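Local coordinates for protein free serine kinase (Thermococcus kodakarensis KOD1, PDB 5X0J) that phosphorylates free L-serine with ADP as the phosphate donor, giving O-phospho-L-serine and AMP in the first step of cysteine biosynthesis from serine, at residues Lys52-Ala57 and His71-Gly76; Val16-Ile21 and Arg84-Ile89. The protein carries 1 engineered substitution. All coordinates share one frame; numbering follows the deposited sequence.

Contact 1: Lys52-Ala57 and His71-Gly76; sequences KPMLLA and HHRWAG. With AMP (adenosine monophosphate), chain B; SEP (phosphoserine), chain C.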
loop_
_atom_site.group_PDB
_atom_site.type_symbol
_atom_site.label_atom_id
_atom_site.label_comp_id
_atom_site.label_asym_id
_atom_site.label_seq_id
_atom_site.Cartn_x
_atom_site.Cartn_y
_atom_site.Cartn_z
ATOM N N LYS A 52 -15.322 -5.085 -4.485
ATOM C CA LYS A 52 -14.478 -5.373 -3.322
ATOM C C LYS A 52 -14.784 -4.378 -2.206
ATOM O O LYS A 52 -14.493 -3.205 -2.352
ATOM C CB LYS A 52 -12.995 -5.281 -3.698
ATOM C CG LYS A 52 -12.072 -5.736 -2.582
ATOM C CD LYS A 52 -10.598 -5.514 -2.888
ATOM C CE LYS A 52 -10.041 -6.528 -3.849
ATOM N NZ LYS A 52 -8.555 -6.517 -3.797
ATOM N N PRO A 53 -15.323 -4.838 -1.070
ATOM C CA PRO A 53 -15.640 -3.868 -0.018
ATOM C C PRO A 53 -14.405 -3.313 0.652
ATOM O O PRO A 53 -13.398 -4.005 0.770
ATOM C CB PRO A 53 -16.439 -4.690 1.003
ATOM C CG PRO A 53 -15.953 -6.065 0.804
ATOM C CD PRO A 53 -15.707 -6.206 -0.677
ATOM N N MET A 54 -14.515 -2.074 1.096
ATOM C CA MET A 54 -13.437 -1.478 1.878
ATOM C C MET A 54 -13.374 -2.130 3.246
ATOM O O MET A 54 -14.352 -2.682 3.737
ATOM C CB MET A 54 -13.628 0.019 2.039
ATOM C CG MET A 54 -13.414 0.804 0.752
ATOM S SD MET A 54 -13.637 2.573 1.026
ATOM C CE MET A 54 -12.290 2.898 2.180
ATOM N N LEU A 55 -12.192 -2.087 3.854
ATOM C CA LEU A 55 -12.017 -2.555 5.226
ATOM C C LEU A 55 -11.836 -1.318 6.101
ATOM O O LEU A 55 -10.990 -0.464 5.813
ATOM C CB LEU A 55 -10.817 -3.494 5.339
ATOM C CG LEU A 55 -10.821 -4.781 4.505
ATOM C CD1 LEU A 55 -9.559 -5.596 4.772
ATOM C CD2 LEU A 55 -12.074 -5.605 4.762
ATOM N N LEU A 56 -12.645 -1.228 7.162
ATOM C CA LEU A 56 -12.658 -0.067 8.062
ATOM C C LEU A 56 -12.526 -0.523 9.507
ATOM O O LEU A 56 -12.765 -1.686 9.816
ATOM C CB LEU A 56 -13.974 0.690 7.942
ATOM C CG LEU A 56 -14.388 1.207 6.569
ATOM C CD1 LEU A 56 -15.724 1.904 6.723
ATOM C CD2 LEU A 56 -13.351 2.162 6.001
ATOM N N ALA A 57 -12.224 0.416 10.396
ATOM C CA ALA A 57 -12.298 0.164 11.823
ATOM C C ALA A 57 -12.589 1.482 12.517
ATOM O O ALA A 57 -12.064 2.513 12.114
ATOM C CB ALA A 57 -11.001 -0.420 12.339
ATOM N N HIS A 71 -7.508 2.856 0.367
ATOM C CA HIS A 71 -7.164 4.265 0.142
ATOM C C HIS A 71 -7.468 4.753 -1.262
ATOM O O HIS A 71 -7.927 5.885 -1.439
ATOM C CB HIS A 71 -5.703 4.502 0.475
ATOM C CG HIS A 71 -5.441 4.433 1.935
ATOM N ND1 HIS A 71 -5.331 3.240 2.607
ATOM C CD2 HIS A 71 -5.388 5.403 2.876
ATOM C CE1 HIS A 71 -5.158 3.475 3.892
ATOM N NE2 HIS A 71 -5.210 4.779 4.080
ATOM N N HIS A 72 -7.235 3.893 -2.244
ATOM C CA HIS A 72 -7.405 4.272 -3.646
ATOM C C HIS A 72 -8.862 4.229 -4.055
ATOM O O HIS A 72 -9.341 5.135 -4.750
ATOM C CB HIS A 72 -6.499 3.411 -4.524
ATOM C CG HIS A 72 -5.049 3.577 -4.188
ATOM N ND1 HIS A 72 -4.452 2.942 -3.123
ATOM C CD2 HIS A 72 -4.101 4.376 -4.725
ATOM C CE1 HIS A 72 -3.187 3.300 -3.050
ATOM N NE2 HIS A 72 -2.952 4.163 -4.016
ATOM N N ARG A 73 -9.578 3.211 -3.592
ATOM C CA ARG A 73 -11.030 3.198 -3.772
ATOM C C ARG A 73 -11.653 4.468 -3.166
ATOM O O ARG A 73 -12.493 5.137 -3.799
ATOM C CB ARG A 73 -11.663 1.958 -3.159
ATOM C CG ARG A 73 -11.588 0.727 -4.047
ATOM C CD ARG A 73 -11.840 -0.551 -3.279
ATOM N NE ARG A 73 -10.693 -0.909 -2.438
ATOM C CZ ARG A 73 -10.695 -1.862 -1.509
ATOM N NH1 ARG A 73 -11.791 -2.591 -1.272
ATOM N NH2 ARG A 73 -9.586 -2.114 -0.823
ATOM N N TRP A 74 -11.239 4.805 -1.946
ATOM C CA TRP A 74 -11.793 5.986 -1.254
ATOM C C TRP A 74 -11.486 7.272 -2.022
ATOM O O TRP A 74 -12.391 8.058 -2.321
ATOM C CB TRP A 74 -11.251 6.038 0.179
ATOM C CG TRP A 74 -11.493 7.315 0.931
ATOM C CD1 TRP A 74 -12.652 7.701 1.557
ATOM C CD2 TRP A 74 -10.539 8.355 1.166
ATOM N NE1 TRP A 74 -12.471 8.916 2.166
ATOM C CE2 TRP A 74 -11.184 9.340 1.949
ATOM C CE3 TRP A 74 -9.188 8.541 0.810
ATOM C CZ2 TRP A 74 -10.531 10.523 2.354
ATOM C CZ3 TRP A 74 -8.536 9.698 1.222
ATOM C CH2 TRP A 74 -9.215 10.679 1.983
ATOM N N ALA A 75 -10.225 7.471 -2.383
ATOM C CA ALA A 75 -9.832 8.669 -3.125
ATOM C C ALA A 75 -10.474 8.717 -4.511
ATOM O O ALA A 75 -10.916 9.775 -4.965
ATOM C CB ALA A 75 -8.320 8.743 -3.260
ATOM N N GLY A 76 -10.517 7.572 -5.193
ATOM C CA GLY A 76 -11.112 7.504 -6.521
ATOM C C GLY A 76 -12.609 7.762 -6.529
ATOM O O GLY A 76 -13.111 8.530 -7.357
HETATM P P AMP B . -7.128 0.270 -2.472
HETATM O O1P AMP B . -8.530 0.782 -2.762
HETATM O O2P AMP B . -6.212 1.346 -1.923
HETATM O O3P AMP B . -7.157 -1.001 -1.665
HETATM O "O5'" AMP B . -6.475 -0.100 -3.894
HETATM C "C5'" AMP B . -7.254 -0.328 -5.065
HETATM C "C4'" AMP B . -8.138 -1.548 -4.878
HETATM O "O4'" AMP B . -9.216 -1.483 -5.789
HETATM C "C3'" AMP B . -7.502 -2.922 -5.181
HETATM O "O3'" AMP B . -7.737 -3.790 -4.075
HETATM C "C2'" AMP B . -8.210 -3.487 -6.412
HETATM O "O2'" AMP B . -8.340 -4.907 -6.400
HETATM C "C1'" AMP B . -9.521 -2.773 -6.239
HETATM N N9 AMP B . -10.401 -2.670 -7.421
HETATM C C8 AMP B . -10.067 -2.649 -8.725
HETATM N N7 AMP B . -11.167 -2.512 -9.506
HETATM C C5 AMP B . -12.216 -2.434 -8.677
HETATM C C6 AMP B . -13.673 -2.291 -8.833
HETATM N N6 AMP B . -14.212 -2.193 -10.068
HETATM N N1 AMP B . -14.418 -2.258 -7.703
HETATM C C2 AMP B . -13.888 -2.352 -6.462
HETATM N N3 AMP B . -12.570 -2.494 -6.252
HETATM C C4 AMP B . -11.715 -2.539 -7.302
HETATM N N SEP C . -3.752 -0.587 3.815
HETATM C CA SEP C . -3.761 -1.540 2.662
HETATM C CB SEP C . -2.667 -1.137 1.673
HETATM O OG SEP C . -2.901 0.202 1.241
HETATM C C SEP C . -3.617 -2.957 3.152
HETATM O O SEP C . -3.268 -3.856 2.361
HETATM O OXT SEP C . -3.845 -3.247 4.341
HETATM P P SEP C . -4.153 0.563 0.275
HETATM O O1P SEP C . -4.415 -0.700 -0.531
HETATM O O2P SEP C . -3.602 1.699 -0.527
HETATM O O3P SEP C . -5.269 0.960 1.207
HETATM O O HOH W 1 -10.564 -4.485 0.805
#
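Arg73 leaves its helix with CG anti to its carbonyl carbon (chi1 -82°) and bends at chi3 (-74°), carrying the guanidinium to the backbone of Lys52 and Pro53. There Arg73 NH1 donates to Lys52 O over 3.0 Å, the oxygen close to the guanidinium plane, and makes a weak bond to Pro53 O. A water accepts from Arg73 NH2 and donates to Pro53 O. Arg73 NE reaches AMP O1P and Arg73 NH2, with its other N-H, reaches AMP O3P, both at 2.8 Å. Helix 71-80 presents its N-terminus to the phosphates, a common anion-binding arrangement: the backbone N of Arg73 binds AMP O1P, His72 N and ND1 share AMP O2P, and His71 N and ND1 share phosphoserine O3P. An alanine for Arg73 would remove two grips on the AMP phosphate and is likely to leave Lys52 O without its donor. In the conformer given, one of two modelled, Met54 CG lies over one guanidinium face, toward its rim, and Met54 CE meets Trp74 CB at 3.9 Å. Crossing Arg73 at about a right angle, Lys52 reaches the ribose, where Lys52 NZ donates to AMP O3' (2.9 Å) and AMP O2' (3.1 Å).

Contact 2: Val16-Ile21 and Arg84-Ile89; sequences VDYVFI and RAPSVI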
loop_
_atom_site.group_PDB
_atom_site.type_symbol
_atom_site.label_atom_id
_atom_site.label_comp_id
_atom_site.label_asym_id
_atom_site.label_seq_id
_atom_site.Cartn_x
_atom_site.Cartn_y
_atom_site.Cartn_z
ATOM N N VAL A 16 -19.013 -12.110 3.854
ATOM C CA VAL A 16 -19.227 -11.242 5.028
ATOM C C VAL A 16 -20.211 -10.101 4.797
ATOM O O VAL A 16 -20.600 -9.409 5.739
ATOM C CB VAL A 16 -17.905 -10.671 5.605
ATOM C CG1 VAL A 16 -17.085 -11.787 6.227
ATOM C CG2 VAL A 16 -17.101 -9.905 4.560
ATOM N N ASP A 17 -20.653 -9.905 3.561
ATOM C CA ASP A 17 -21.608 -8.829 3.263
ATOM C C ASP A 17 -21.016 -7.458 3.642
ATOM O O ASP A 17 -19.980 -7.345 4.330
ATOM C CB ASP A 17 -22.964 -9.070 3.981
ATOM C CG ASP A 17 -24.160 -8.473 3.236
ATOM O OD1 ASP A 17 -23.993 -7.945 2.110
ATOM O OD2 ASP A 17 -25.284 -8.519 3.785
ATOM N N TYR A 18 -21.675 -6.407 3.197
ATOM C CA TYR A 18 -21.161 -5.064 3.349
ATOM C C TYR A 18 -22.212 -4.188 3.963
ATOM O O TYR A 18 -23.388 -4.533 3.961
ATOM C CB TYR A 18 -20.765 -4.481 1.988
ATOM C CG TYR A 18 -21.912 -4.354 1.007
ATOM C CD1 TYR A 18 -22.681 -3.187 0.946
ATOM C CD2 TYR A 18 -22.235 -5.395 0.154
ATOM C CE1 TYR A 18 -23.734 -3.058 0.055
ATOM C CE2 TYR A 18 -23.287 -5.278 -0.744
ATOM C CZ TYR A 18 -24.029 -4.108 -0.790
ATOM O OH TYR A 18 -25.075 -3.999 -1.687
ATOM N N VAL A 19 -21.762 -3.034 4.433
ATOM C CA VAL A 19 -22.641 -1.936 4.806
ATOM C C VAL A 19 -22.098 -0.683 4.135
ATOM O O VAL A 19 -20.892 -0.467 4.095
ATOM C CB VAL A 19 -22.735 -1.768 6.344
ATOM C CG1 VAL A 19 -21.365 -1.657 7.006
ATOM C CG2 VAL A 19 -23.610 -0.566 6.700
ATOM N N PHE A 20 -22.988 0.146 3.604
ATOM C CA PHE A 20 -22.576 1.416 3.047
ATOM C C PHE A 20 -22.125 2.339 4.173
ATOM O O PHE A 20 -22.826 2.487 5.180
ATOM C CB PHE A 20 -23.721 2.083 2.285
ATOM C CG PHE A 20 -24.027 1.466 0.948
ATOM C CD1 PHE A 20 -23.041 1.301 -0.018
ATOM C CD2 PHE A 20 -25.326 1.100 0.628
ATOM C CE1 PHE A 20 -23.339 0.754 -1.251
ATOM C CE2 PHE A 20 -25.627 0.546 -0.600
ATOM C CZ PHE A 20 -24.634 0.377 -1.545
ATOM N N ILE A 21 -20.958 2.957 3.994
ATOM C CA ILE A 21 -20.442 3.968 4.915
ATOM C C ILE A 21 -20.065 5.180 4.078
ATOM O O ILE A 21 -19.524 5.049 2.973
ATOM C CB ILE A 21 -19.223 3.439 5.715
ATOM C CG1 ILE A 21 -19.617 2.245 6.598
ATOM C CG2 ILE A 21 -18.600 4.533 6.570
ATOM C CD1 ILE A 21 -20.551 2.564 7.753
ATOM N N ARG A 84 -20.597 7.243 -0.926
ATOM C CA ARG A 84 -20.477 6.125 0.007
ATOM C C ARG A 84 -19.746 4.958 -0.642
ATOM O O ARG A 84 -19.591 4.927 -1.858
ATOM C CB ARG A 84 -21.874 5.680 0.484
ATOM C CG ARG A 84 -22.834 5.275 -0.636
ATOM C CD ARG A 84 -24.291 5.200 -0.181
ATOM N NE ARG A 84 -25.165 4.673 -1.234
ATOM C CZ ARG A 84 -26.473 4.453 -1.096
ATOM N NH1 ARG A 84 -27.086 4.717 0.050
ATOM N NH2 ARG A 84 -27.171 3.961 -2.111
ATOM N N ALA A 85 -19.297 4.011 0.183
ATOM C CA ALA A 85 -18.693 2.777 -0.316
ATOM C C ALA A 85 -19.143 1.592 0.517
ATOM O O ALA A 85 -19.254 1.710 1.746
ATOM C CB ALA A 85 -17.184 2.866 -0.282
ATOM N N PRO A 86 -19.357 0.426 -0.138
ATOM C CA PRO A 86 -19.560 -0.816 0.602
ATOM C C PRO A 86 -18.343 -1.123 1.443
ATOM O O PRO A 86 -17.214 -1.105 0.930
ATOM C CB PRO A 86 -19.701 -1.880 -0.499
ATOM C CG PRO A 86 -20.000 -1.142 -1.727
ATOM C CD PRO A 86 -19.395 0.202 -1.593
ATOM N N SER A 87 -18.580 -1.401 2.722
ATOM C CA SER A 87 -17.521 -1.524 3.707
ATOM C C SER A 87 -17.762 -2.682 4.648
ATOM O O SER A 87 -18.899 -3.102 4.851
ATOM C CB SER A 87 -17.435 -0.244 4.539
ATOM O OG SER A 87 -17.168 0.867 3.714
ATOM N N VAL A 88 -16.669 -3.173 5.222
ATOM C CA VAL A 88 -16.703 -4.121 6.324
ATOM C C VAL A 88 -16.054 -3.419 7.515
ATOM O O VAL A 88 -14.912 -2.961 7.421
ATOM C CB VAL A 88 -15.956 -5.421 5.970
ATOM C CG1 VAL A 88 -15.965 -6.388 7.144
ATOM C CG2 VAL A 88 -16.606 -6.065 4.766
ATOM N N ILE A 89 -16.785 -3.335 8.625
ATOM C CA ILE A 89 -16.269 -2.720 9.850
ATOM C C ILE A 89 -15.628 -3.801 10.718
ATOM O O ILE A 89 -16.318 -4.682 11.225
ATOM C CB ILE A 89 -17.373 -1.986 10.641
ATOM C CG1 ILE A 89 -18.012 -0.891 9.772
ATOM C CG2 ILE A 89 -16.808 -1.396 11.937
ATOM C CD1 ILE A 89 -19.281 -0.304 10.340
#
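Val19 and Ser87 face each other as an antiparallel hydrogen-bonded pair, and so do Ile21 and Ala85; between them Phe20 and Pro86 form the non-hydrogen-bonded pair. Of the four backbone bonds, Val19 N to Ser87 O (2.9 Å) lies in the carbonyl plane, whereas Ser87 N approaches Val19 O (2.8 Å) from above its plane. Ala85 O takes two donors from opposite faces of its plane: Ile21 N at 3.1 Å and, within its own strand, Ser87 OG at 3.0 Å. This edge pairing adds strand 19-22 to the mixed sheet of the ParB-like domain.

Among the aromatic contacts, Arg84, in the conformer given here, one of two modelled, lays its guanidinium flat on Phe20, the planes 3° apart and CZ 4.2 Å from the ring centroid, a cation-pi stack. Arg84 CG takes the cramped place between backbone N and carbonyl carbon (chi1 57°), and the chain then runs extended, bringing CD over the same ring face. Tyr18 CE1 lies over the opposite face, toward the rim.

Apolar contacts complete the join. Pro86 sits alongside both aromatics, its CB 3.6 Å from Tyr18 CD1 and its CG near Phe20 CE1. On the other side of the sheet Ile89 CD1 touches Ile21 CD1 (4.1 Å) and Val19 CG1. Arg84 NH2 also donates to Glu240 O, so this guanidinium is gripped by a hydrogen bond as well as by the ring, tying the C-terminal residues to strand 84-90.

Strand 84-90 joins the two contacts: it pairs antiparallel with 19-22 in contact 2 and parallel with 54-58, the strand of contact 1. The centres of the two contacts are about 9 Å apart, and strands 54-58 and 84-90 are bridged by probable hydrogen bonds from Val88 N to Met54 O (2.8 Å) and from Leu56 N to Val88 O (2.9 Å). Leu56 CD1 also packs on Ser87 OG. Helix 71-80, which leads along the chain into strand 84-90, brings its first residues to both ligands. Contact 1 therefore forms part of the AMP and phosphoserine pockets, while contact 2 stands one strand farther out, the Pro86 side chain about 8 Å from the bound AMP and that of Ala85 about 12 Å from the bound phosphoserine.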